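Local coordinates for putative exported protein (Bacteroides fragilis NCTC 9343, PDB 3IEE) that is of unknown function but is mainly alpha-helical and is probably an exported lipoprotein, at residues E25-Y30 with P153-A158. Sequence-based numbering, arbitrary orientation. Where two conformers were deposited one is given.
Sequences EVIKYY and PFTEQA. With EDO (1,2-ethanediol), chain H.
I27 of helix 17-40 and T155 of helix 123-162 are closest in backbone register, with CA atoms 6.0 Å apart. The axes of segments 25-30 and 153-158 cross obliquely, their N-to-C directions 133° apart, and approach to 9.0 Å. No hydrogen bond crosses the contact. V26 points toward the other helix. V26 CG1 lies anti to the backbone N (chi1 166°), and this puts the methyl 3.7 Å from F154 O and 3.9 Å from A158 CB. I27 reaches in with its longer branch. I27 CG1 touches A158 CB at 3.8 Å, and I27 CD1 ends 3.9 Å from T155 CB. T155 CG2 meets Y30 at the root of its ring, 3.7 Å from Y30 CB. The hydroxyl of T155 serves its own helix, bonding to S152 O. Y30 OH lies against O2 of a 1,2-ethanediol, near the ring plane at the edge, but the distance is too short to trust and the bond is doubtful. The same diol, probably from the crystallisation liquor, bonds to S180 OG of helix 169-189. This is apolar side-chain packing between obliquely crossing helices of a mainly helical protein, within the DUF6845 family region.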
loop_
_atom_site.group_PDB
_atom_site.type_symbol
_atom_site.label_atom_id
_atom_site.label_comp_id
_atom_site.label_asym_id
_atom_site.label_seq_id
_atom_site.Cartn_x
_atom_site.Cartn_y
_atom_site.Cartn_z
ATOM N N GLU A 25 -1.593 -6.365 20.309
ATOM C CA GLU A 25 -1.502 -4.918 20.155
ATOM C C GLU A 25 -0.750 -4.548 18.887
ATOM O O GLU A 25 -1.107 -3.611 18.190
ATOM C CB GLU A 25 -0.830 -4.282 21.354
ATOM C CG GLU A 25 -1.687 -4.171 22.584
ATOM C CD GLU A 25 -3.006 -3.472 22.317
ATOM O OE1 GLU A 25 -3.018 -2.408 21.665
ATOM O OE2 GLU A 25 -4.040 -4.035 22.723
ATOM N N VAL A 26 0.298 -5.314 18.580
ATOM C CA VAL A 26 1.101 -5.099 17.370
ATOM C C VAL A 26 0.231 -5.283 16.139
ATOM O O VAL A 26 0.190 -4.429 15.254
ATOM C CB VAL A 26 2.283 -6.002 17.305
ATOM C CG1 VAL A 26 2.911 -5.994 15.859
ATOM C CG2 VAL A 26 3.334 -5.580 18.394
ATOM N N ILE A 27 -0.523 -6.370 16.126
ATOM C CA ILE A 27 -1.413 -6.651 14.974
ATOM C C ILE A 27 -2.563 -5.642 14.860
ATOM O O ILE A 27 -2.892 -5.203 13.745
ATOM C CB ILE A 27 -1.890 -8.126 14.963
ATOM C CG1 ILE A 27 -0.695 -9.096 14.882
ATOM C CG2 ILE A 27 -2.826 -8.384 13.775
ATOM C CD1 ILE A 27 0.090 -8.954 13.658
ATOM N N LYS A 28 -3.119 -5.240 16.004
ATOM C CA LYS A 28 -4.120 -4.173 16.081
ATOM C C LYS A 28 -3.613 -2.918 15.377
ATOM O O LYS A 28 -4.273 -2.373 14.494
ATOM C CB LYS A 28 -4.451 -3.852 17.523
ATOM C CG LYS A 28 -5.446 -4.813 18.176
ATOM C CD LYS A 28 -5.463 -4.595 19.689
ATOM C CE LYS A 28 -6.743 -5.079 20.382
ATOM N NZ LYS A 28 -6.669 -4.775 21.823
ATOM N N TYR A 29 -2.404 -2.496 15.740
ATOM C CA TYR A 29 -1.819 -1.272 15.140
ATOM C C TYR A 29 -1.607 -1.405 13.642
ATOM O O TYR A 29 -1.851 -0.444 12.883
ATOM C CB TYR A 29 -0.545 -0.868 15.853
ATOM C CG TYR A 29 0.037 0.446 15.390
ATOM C CD1 TYR A 29 0.903 0.492 14.292
ATOM C CD2 TYR A 29 -0.281 1.646 16.017
ATOM C CE1 TYR A 29 1.465 1.710 13.870
ATOM C CE2 TYR A 29 0.267 2.864 15.606
ATOM C CZ TYR A 29 1.131 2.887 14.498
ATOM O OH TYR A 29 1.685 4.062 14.052
ATOM N N TYR A 30 -1.161 -2.574 13.200
ATOM C CA TYR A 30 -1.044 -2.886 11.785
ATOM C C TYR A 30 -2.415 -2.763 11.110
ATOM O O TYR A 30 -2.544 -2.130 10.069
ATOM C CB TYR A 30 -0.509 -4.311 11.525
ATOM C CG TYR A 30 -0.567 -4.665 10.041
ATOM C CD1 TYR A 30 0.425 -4.263 9.164
ATOM C CD2 TYR A 30 -1.655 -5.352 9.514
ATOM C CE1 TYR A 30 0.351 -4.557 7.801
ATOM C CE2 TYR A 30 -1.729 -5.639 8.165
ATOM C CZ TYR A 30 -0.748 -5.257 7.316
ATOM O OH TYR A 30 -0.880 -5.589 5.965
ATOM N N PRO A 153 8.664 -6.623 10.314
ATOM C CA PRO A 153 9.352 -7.549 11.234
ATOM C C PRO A 153 8.594 -7.835 12.531
ATOM O O PRO A 153 8.609 -8.985 13.046
ATOM C CB PRO A 153 10.706 -6.864 11.489
ATOM C CG PRO A 153 10.637 -5.528 10.945
ATOM C CD PRO A 153 9.449 -5.414 10.023
ATOM N N PHE A 154 7.882 -6.822 13.029
ATOM C CA PHE A 154 7.175 -6.921 14.308
ATOM C C PHE A 154 5.865 -7.673 14.164
ATOM O O PHE A 154 5.517 -8.482 15.035
ATOM C CB PHE A 154 6.967 -5.527 14.875
ATOM C CG PHE A 154 8.273 -4.808 15.049
ATOM C CD1 PHE A 154 9.316 -5.449 15.757
ATOM C CD2 PHE A 154 8.544 -3.641 14.387
ATOM C CE1 PHE A 154 10.595 -4.850 15.888
ATOM C CE2 PHE A 154 9.829 -3.015 14.537
ATOM C CZ PHE A 154 10.845 -3.648 15.265
ATOM N N THR A 155 5.189 -7.483 13.036
ATOM C CA THR A 155 3.958 -8.261 12.792
ATOM C C THR A 155 4.289 -9.745 12.592
ATOM O O THR A 155 3.548 -10.641 13.053
ATOM C CB THR A 155 3.144 -7.725 11.594
ATOM O OG1 THR A 155 3.974 -7.755 10.412
ATOM C CG2 THR A 155 2.624 -6.254 11.853
ATOM N N GLU A 156 5.435 -10.028 11.981
ATOM C CA GLU A 156 5.846 -11.408 11.803
ATOM C C GLU A 156 6.065 -12.098 13.182
ATOM O O GLU A 156 5.586 -13.180 13.434
ATOM C CB GLU A 156 7.121 -11.450 10.995
ATOM C CG GLU A 156 7.583 -12.855 10.712
ATOM C CD GLU A 156 8.705 -12.808 9.696
ATOM O OE1 GLU A 156 9.843 -12.594 10.139
ATOM O OE2 GLU A 156 8.407 -12.878 8.469
ATOM N N GLN A 157 6.793 -11.428 14.058
ATOM C CA GLN A 157 6.964 -11.898 15.434
ATOM C C GLN A 157 5.642 -12.081 16.176
ATOM O O GLN A 157 5.462 -13.070 16.917
ATOM C CB GLN A 157 7.898 -10.949 16.217
ATOM C CG GLN A 157 9.360 -11.031 15.737
ATOM C CD GLN A 157 9.871 -12.490 15.601
ATOM O OE1 GLN A 157 9.750 -13.297 16.538
ATOM N NE2 GLN A 157 10.404 -12.837 14.415
ATOM N N ALA A 158 4.704 -11.153 15.964
ATOM C CA ALA A 158 3.398 -11.160 16.647
ATOM C C ALA A 158 2.570 -12.367 16.162
ATOM O O ALA A 158 1.916 -13.082 16.978
ATOM C CB ALA A 158 2.677 -9.846 16.404
HETATM C C1 EDO H . 0.308 -3.175 2.283
HETATM O O1 EDO H . 1.555 -3.492 1.621
HETATM C C2 EDO H . -0.332 -4.391 2.960
HETATM O O2 EDO H . 0.398 -4.779 4.156
#